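Local coordinates for protein outer membrane porin F (PDB 4RLC) that forms an eight-stranded beta-barrel domain in the outer membrane of Pseudomonas aeruginosa and probably lets small molecules pass, at residues V97-Y102 against A132-Y137; N19-E24 against I48-T53. One frame throughout, in Å; residues are numbered along the deposited sequence.

How the interactions relate
Interactions 1 and 2 pair the ends of two different hairpins of one closed eight-stranded antiparallel barrel, and their centres lie about 14 Å apart. They meet inside the barrel through charge. The Glu22 carboxylate of interaction 2 is shared by two residues of interaction 1: its OE1 forms a salt bridge with Lys135 NZ at 2.7 Å, and its OE2 stands 2.5 Å from Tyr137 OH, a probable hydrogen bond. Phe51 packs beside this group, its CZ 4.0 Å from Tyr137 OH. On their outer faces both contacts carry a detergent molecule, probably marking where lipid would lie in the membrane.

Interaction 1: residues V97-Y102 against A132-Y137. With C8E ((hydroxyethyloxy)tri(ethyloxy)octane), chain B.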
loop_
_atom_site.group_PDB
_atom_site.type_symbol
_atom_site.label_atom_id
_atom_site.label_comp_id
_atom_site.label_asym_id
_atom_site.label_seq_id
_atom_site.Cartn_x
_atom_site.Cartn_y
_atom_site.Cartn_z
ATOM N N VAL A 97 -10.870 11.986 -14.854
ATOM C CA VAL A 97 -10.458 10.821 -15.651
ATOM C C VAL A 97 -9.050 11.081 -16.127
ATOM O O VAL A 97 -8.730 12.186 -16.571
ATOM C CB VAL A 97 -11.422 10.605 -16.847
ATOM C CG1 VAL A 97 -10.932 9.547 -17.807
ATOM C CG2 VAL A 97 -12.817 10.251 -16.284
ATOM N N GLY A 98 -8.194 10.100 -15.988
ATOM C CA GLY A 98 -6.800 10.230 -16.509
ATOM C C GLY A 98 -5.805 9.735 -15.488
ATOM O O GLY A 98 -6.116 9.093 -14.477
ATOM N N LEU A 99 -4.548 10.123 -15.695
ATOM C CA LEU A 99 -3.452 9.536 -14.964
ATOM C C LEU A 99 -3.068 10.477 -13.817
ATOM O O LEU A 99 -2.858 11.698 -14.035
ATOM C CB LEU A 99 -2.210 9.394 -15.941
ATOM C CG LEU A 99 -0.935 8.865 -15.310
ATOM C CD1 LEU A 99 -1.051 7.383 -14.949
ATOM C CD2 LEU A 99 0.281 9.135 -16.230
ATOM N N ARG A 100 -2.884 9.891 -12.653
ATOM C CA ARG A 100 -2.364 10.565 -11.469
ATOM C C ARG A 100 -1.253 9.771 -10.941
ATOM O O ARG A 100 -1.371 8.814 -10.144
ATOM C CB ARG A 100 -3.491 10.767 -10.363
ATOM C CG ARG A 100 -4.675 11.556 -10.831
ATOM C CD ARG A 100 -5.476 12.099 -9.623
ATOM N NE ARG A 100 -4.773 13.326 -9.172
ATOM C CZ ARG A 100 -5.150 14.051 -8.122
ATOM N NH1 ARG A 100 -4.503 15.154 -7.819
ATOM N NH2 ARG A 100 -6.213 13.690 -7.399
ATOM N N PRO A 101 -0.019 10.123 -11.373
ATOM C CA PRO A 101 1.085 9.553 -10.651
ATOM C C PRO A 101 1.071 9.978 -9.183
ATOM O O PRO A 101 0.519 11.055 -8.881
ATOM C CB PRO A 101 2.302 10.153 -11.379
ATOM C CG PRO A 101 1.789 10.761 -12.668
ATOM C CD PRO A 101 0.370 11.167 -12.308
ATOM N N TYR A 102 1.749 9.224 -8.315
ATOM C CA TYR A 102 1.842 9.597 -6.930
ATOM C C TYR A 102 3.145 9.195 -6.281
ATOM O O TYR A 102 3.882 8.331 -6.729
ATOM C CB TYR A 102 0.634 8.944 -6.157
ATOM C CG TYR A 102 0.754 7.432 -5.982
ATOM C CD1 TYR A 102 1.523 6.888 -4.969
ATOM C CD2 TYR A 102 0.140 6.514 -6.891
ATOM C CE1 TYR A 102 1.692 5.515 -4.859
ATOM C CE2 TYR A 102 0.310 5.157 -6.755
ATOM C CZ TYR A 102 1.055 4.670 -5.740
ATOM O OH TYR A 102 1.285 3.342 -5.621
ATOM N N ALA A 132 6.100 5.005 -4.738
ATOM C CA ALA A 132 5.635 5.803 -5.848
ATOM C C ALA A 132 4.816 4.891 -6.797
ATOM O O ALA A 132 4.939 3.660 -6.841
ATOM C CB ALA A 132 6.840 6.397 -6.642
ATOM N N GLY A 133 4.002 5.498 -7.601
ATOM C CA GLY A 133 3.195 4.705 -8.514
ATOM C C GLY A 133 2.378 5.509 -9.485
ATOM O O GLY A 133 2.486 6.738 -9.580
ATOM N N LEU A 134 1.558 4.763 -10.240
ATOM C CA LEU A 134 0.696 5.352 -11.275
ATOM C C LEU A 134 -0.733 4.910 -10.946
ATOM O O LEU A 134 -0.972 3.697 -10.802
ATOM C CB LEU A 134 1.078 4.814 -12.604
ATOM C CG LEU A 134 2.503 5.241 -13.015
ATOM C CD1 LEU A 134 2.832 4.582 -14.332
ATOM C CD2 LEU A 134 2.614 6.736 -13.094
ATOM N N LYS A 135 -1.660 5.853 -10.849
ATOM C CA LYS A 135 -3.090 5.510 -10.687
ATOM C C LYS A 135 -3.789 6.059 -11.896
ATOM O O LYS A 135 -3.683 7.266 -12.190
ATOM C CB LYS A 135 -3.699 6.097 -9.396
ATOM C CG LYS A 135 -3.197 5.451 -8.140
ATOM C CD LYS A 135 -3.593 6.272 -6.902
ATOM C CE LYS A 135 -5.063 6.205 -6.607
ATOM N NZ LYS A 135 -5.259 6.706 -5.175
ATOM N N TYR A 136 -4.497 5.215 -12.647
ATOM C CA TYR A 136 -5.189 5.658 -13.810
ATOM C C TYR A 136 -6.681 5.492 -13.539
ATOM O O TYR A 136 -7.176 4.406 -13.484
ATOM C CB TYR A 136 -4.785 4.912 -15.071
ATOM C CG TYR A 136 -5.149 5.658 -16.319
ATOM C CD1 TYR A 136 -6.441 5.827 -16.699
ATOM C CD2 TYR A 136 -4.191 6.263 -17.123
ATOM C CE1 TYR A 136 -6.823 6.543 -17.824
ATOM C CE2 TYR A 136 -4.569 6.982 -18.225
ATOM C CZ TYR A 136 -5.886 7.077 -18.608
ATOM O OH TYR A 136 -6.225 7.820 -19.722
ATOM N N TYR A 137 -7.332 6.655 -13.417
ATOM C CA TYR A 137 -8.799 6.724 -13.309
ATOM C C TYR A 137 -9.334 6.637 -14.734
ATOM O O TYR A 137 -9.373 7.598 -15.486
ATOM C CB TYR A 137 -9.238 8.023 -12.619
ATOM C CG TYR A 137 -8.798 8.117 -11.190
ATOM C CD1 TYR A 137 -7.535 8.598 -10.860
ATOM C CD2 TYR A 137 -9.650 7.765 -10.110
ATOM C CE1 TYR A 137 -7.122 8.693 -9.541
ATOM C CE2 TYR A 137 -9.239 7.876 -8.783
ATOM C CZ TYR A 137 -7.997 8.387 -8.464
ATOM O OH TYR A 137 -7.538 8.473 -7.134
HETATM C C1 C8E B . 5.778 1.516 -11.634
HETATM C C2 C8E B . 5.551 2.997 -11.873
HETATM C C3 C8E B . 6.409 3.942 -11.046
HETATM C C4 C8E B . 5.934 5.362 -11.287
HETATM C C5 C8E B . 6.762 6.506 -10.737
HETATM C C6 C8E B . 5.984 7.811 -10.901
HETATM C C7 C8E B . 6.304 8.921 -9.897
HETATM C C8 C8E B . 5.504 10.182 -10.238
HETATM O O9 C8E B . 5.987 11.387 -9.620
HETATM C C10 C8E B . 5.962 12.657 -10.329
HETATM C C11 C8E B . 4.981 12.905 -11.472
HETATM O O12 C8E B . 5.392 14.183 -11.966
HETATM C C13 C8E B . 4.557 14.981 -12.799
HETATM C C14 C8E B . 4.049 14.253 -14.019
HETATM O O15 C8E B . 2.755 13.803 -13.583
#
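Residues 98-102 and 132-137 run antiparallel, their axes 4.6 Å apart at closest and 162° between directions, with paired backbone hydrogen bonds joining Gly98 to Tyr137, Arg100 to Lys135 and Tyr102 to Gly133. The Arg100 N to Lys135 O bond is nearly straight at 170°, whereas in the return bond Lys135 N comes to Arg100 O from above the carbonyl plane.

On the face bearing Arg100, Tyr102 and Lys135, the Tyr102 ring folds back across the neighbouring strand. Its CG sits between the backbone N and the carbonyl carbon (chi1 72°), which lays the ring over Gly133, whose CA is 3.7 Å from the ring centroid in a CH-pi contact. The ring lies flat over the glycine backbone, with Gly133 N above its centre. Lys135 CG and CD run alongside the same ring, CG 3.7 Å from Tyr102 CD2, before the chain bends at chi3 and carries NZ to Glu22, Glu57 and His91. Arg100 CD lies 3.8 Å from Tyr137 CE1, while its guanidinium reaches Asp55 and backbone carbonyls of the adjoining turns.

The other face is largely apolar. Tyr136 turns one ring face to the Gly98-Leu99 backbone, with Gly98 CA 4.2 Å from the centroid, and Leu99 crosses it at about a right angle, CB 3.9 Å from Tyr136 CD2. Leu134 CD2 touches Pro101 CB at 3.8 Å, and the detergent alkyl chain lies along Leu134, its C4 3.8 Å from Leu134 CG.

Such a two-faced strand pair, with charged and polar groups facing the interior and mainly apolar side chains facing the detergent, is characteristic of transmembrane beta-barrels; here it joins the ends, remote from the connecting turn, of the hairpin of strands 98-115 and 120-137.

Interaction 2: residues N19-E24 against I48-T53; sequences NSVEIE and IGYFLT. With C8E ((hydroxyethyloxy)tri(ethyloxy)octane), chain C.
Strands 21-24 and 48-51 lie antiparallel at 158°, 4.7 Å apart at closest, joined by a pair of backbone hydrogen bonds between Glu22 and Gly49 and extended past the strand by Phe51 N to Ser20 O and Asn19 N to Phe51 O. The bond from Phe51 N is almost linear.

Beyond the regular pairing, side chains continue the join. Tyr50 has CG anti to its backbone N (chi1 178°), and the ring reaches out along the sheet until its hydroxyl donates to Asn19 OD1 at 2.7 Å. The oxygen arrives at the ring's edge, and the amide stands nearly upright to the ring, their planes 83° apart. Val21 CG2 meets that ring at its edge as well, 3.9 Å from Tyr50 CD1, while Val21 CG1 leans toward Ile48 CG2. Farther along this outer face Ile23 and Ile48 lie side by side and point the same way, although the placing of their CD1 ends is doubtful. The detergent passes over both, its ether O9 3.7 Å from Ile48 CG1 and its O12 3.7 Å from Ile23 CG2.

Phe51 and Glu22 occupy the inner face. The extended Glu22 chain brings its carboxylate to the Phe51 ring, CD lying at the ring's edge and 3.5 Å from CE1, with the two planes steeply inclined. Ser20 OG approaches the ring obliquely, 3.4 Å from Phe51 CD1, and is held by Gly17 O. The Glu22 oxygens are engaged by Lys135, Tyr137 and Asn174; Lys135 probably offsets the charge of Glu22 and of the nearby Glu57, which it also contacts.

The arrangement is that of a hairpin base in an outer-membrane beta-barrel: a detergent against the largely apolar exterior and a network of charged residues across the lumen.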
loop_
_atom_site.group_PDB
_atom_site.type_symbol
_atom_site.label_atom_id
_atom_site.label_comp_id
_atom_site.label_asym_id
_atom_site.label_seq_id
_atom_site.Cartn_x
_atom_site.Cartn_y
_atom_site.Cartn_z
ATOM N N ASN A 19 -12.316 15.368 0.240
ATOM C CA ASN A 19 -13.439 14.707 0.964
ATOM C C ASN A 19 -13.920 13.413 0.305
ATOM O O ASN A 19 -14.855 12.786 0.774
ATOM C CB ASN A 19 -14.613 15.693 1.126
ATOM C CG ASN A 19 -15.514 15.339 2.267
ATOM O OD1 ASN A 19 -15.068 14.865 3.324
ATOM N ND2 ASN A 19 -16.806 15.531 2.053
ATOM N N SER A 20 -13.319 13.000 -0.805
ATOM C CA SER A 20 -13.697 11.731 -1.386
ATOM C C SER A 20 -13.007 10.568 -0.652
ATOM O O SER A 20 -12.018 10.773 0.073
ATOM C CB SER A 20 -13.404 11.689 -2.890
ATOM O OG SER A 20 -12.005 11.651 -3.139
ATOM N N VAL A 21 -13.581 9.377 -0.778
ATOM C CA VAL A 21 -13.071 8.148 -0.186
ATOM C C VAL A 21 -12.758 7.134 -1.249
ATOM O O VAL A 21 -13.443 7.074 -2.258
ATOM C CB VAL A 21 -14.063 7.542 0.840
ATOM C CG1 VAL A 21 -13.535 6.226 1.390
ATOM C CG2 VAL A 21 -14.217 8.514 1.979
ATOM N N GLU A 22 -11.724 6.320 -1.035
ATOM C CA GLU A 22 -11.338 5.266 -1.939
ATOM C C GLU A 22 -11.222 3.963 -1.208
ATOM O O GLU A 22 -10.708 3.911 -0.071
ATOM C CB GLU A 22 -9.962 5.557 -2.649
ATOM C CG GLU A 22 -10.161 6.517 -3.746
ATOM C CD GLU A 22 -8.905 6.889 -4.550
ATOM O OE1 GLU A 22 -7.768 6.482 -4.233
ATOM O OE2 GLU A 22 -9.163 7.633 -5.487
ATOM N N ILE A 23 -11.771 2.914 -1.793
ATOM C CA ILE A 23 -11.552 1.571 -1.349
ATOM C C ILE A 23 -10.774 0.843 -2.427
ATOM O O ILE A 23 -11.092 0.963 -3.598
ATOM C CB ILE A 23 -12.879 0.822 -1.235
ATOM C CG1 ILE A 23 -13.822 1.664 -0.407
ATOM C CG2 ILE A 23 -12.661 -0.551 -0.652
ATOM C CD1 ILE A 23 -13.430 1.701 0.961
ATOM N N GLU A 24 -9.772 0.077 -2.003
ATOM C CA GLU A 24 -8.823 -0.556 -2.968
ATOM C C GLU A 24 -8.486 -1.957 -2.588
ATOM O O GLU A 24 -8.417 -2.275 -1.356
ATOM C CB GLU A 24 -7.520 0.288 -2.983
ATOM C CG GLU A 24 -6.459 -0.199 -3.942
ATOM C CD GLU A 24 -5.241 0.729 -3.912
ATOM O OE1 GLU A 24 -5.431 1.941 -3.738
ATOM O OE2 GLU A 24 -4.104 0.224 -4.047
ATOM N N ILE A 48 -8.368 1.521 2.679
ATOM C CA ILE A 48 -9.317 2.607 2.683
ATOM C C ILE A 48 -8.587 3.900 2.769
ATOM O O ILE A 48 -7.746 4.068 3.622
ATOM C CB ILE A 48 -10.324 2.537 3.871
ATOM C CG1 ILE A 48 -10.922 1.203 3.958
ATOM C CG2 ILE A 48 -11.284 3.687 3.733
ATOM C CD1 ILE A 48 -11.935 0.827 2.989
ATOM N N GLY A 49 -8.978 4.859 1.946
ATOM C CA GLY A 49 -8.264 6.137 1.919
ATOM C C GLY A 49 -9.245 7.319 1.877
ATOM O O GLY A 49 -10.398 7.173 1.367
ATOM N N TYR A 50 -8.809 8.433 2.430
ATOM C CA TYR A 50 -9.553 9.649 2.467
ATOM C C TYR A 50 -8.742 10.823 1.921
ATOM O O TYR A 50 -7.625 11.030 2.316
ATOM C CB TYR A 50 -9.985 9.946 3.951
ATOM C CG TYR A 50 -10.737 11.221 4.084
ATOM C CD1 TYR A 50 -12.106 11.309 3.722
ATOM C CD2 TYR A 50 -10.097 12.361 4.517
ATOM C CE1 TYR A 50 -12.785 12.512 3.781
ATOM C CE2 TYR A 50 -10.755 13.556 4.617
ATOM C CZ TYR A 50 -12.085 13.647 4.284
ATOM O OH TYR A 50 -12.620 14.922 4.395
ATOM N N PHE A 51 -9.371 11.601 1.029
ATOM C CA PHE A 51 -8.734 12.776 0.459
ATOM C C PHE A 51 -8.839 14.019 1.330
ATOM O O PHE A 51 -9.913 14.673 1.409
ATOM C CB PHE A 51 -9.243 13.025 -0.938
ATOM C CG PHE A 51 -8.533 12.183 -1.975
ATOM C CD1 PHE A 51 -8.880 10.836 -2.192
ATOM C CD2 PHE A 51 -7.487 12.685 -2.664
ATOM C CE1 PHE A 51 -8.229 10.053 -3.120
ATOM C CE2 PHE A 51 -6.812 11.899 -3.581
ATOM C CZ PHE A 51 -7.189 10.593 -3.805
ATOM N N LEU A 52 -7.718 14.329 1.985
ATOM C CA LEU A 52 -7.637 15.553 2.846
ATOM C C LEU A 52 -7.721 16.788 1.977
ATOM O O LEU A 52 -8.378 17.766 2.384
ATOM C CB LEU A 52 -6.409 15.563 3.632
ATOM C CG LEU A 52 -6.167 14.479 4.637
ATOM C CD1 LEU A 52 -4.819 14.769 5.282
ATOM C CD2 LEU A 52 -7.239 14.498 5.718
ATOM N N THR A 53 -7.122 16.757 0.765
ATOM C CA THR A 53 -7.270 17.795 -0.189
ATOM C C THR A 53 -7.529 17.147 -1.571
ATOM O O THR A 53 -7.706 15.920 -1.658
ATOM C CB THR A 53 -5.961 18.647 -0.279
ATOM O OG1 THR A 53 -4.915 17.856 -0.930
ATOM C CG2 THR A 53 -5.481 19.125 1.078
HETATM C C1 C8E C . -6.104 -4.570 10.609
HETATM C C2 C8E C . -6.527 -3.150 10.320
HETATM C C3 C8E C . -7.516 -3.020 9.155
HETATM C C4 C8E C . -7.114 -1.814 8.321
HETATM C C5 C8E C . -8.045 -1.468 7.167
HETATM C C6 C8E C . -8.438 -2.600 6.251
HETATM C C7 C8E C . -9.015 -2.010 4.971
HETATM C C8 C8E C . -9.586 -3.036 3.998
HETATM O O9 C8E C . -10.605 -2.383 3.210
HETATM C C10 C8E C . -10.727 -2.717 1.816
HETATM C C11 C8E C . -11.651 -3.913 1.568
HETATM O O12 C8E C . -11.994 -4.074 0.170
HETATM C C13 C8E C . -11.024 -4.752 -0.634
HETATM C C14 C8E C . -11.050 -6.259 -0.391
HETATM O O15 C8E C . -9.712 -6.756 -0.291
HETATM C C16 C8E C . -9.578 -8.170 -0.392
HETATM C C17 C8E C . -8.313 -8.435 -1.166
HETATM O O18 C8E C . -7.723 -9.651 -0.750
#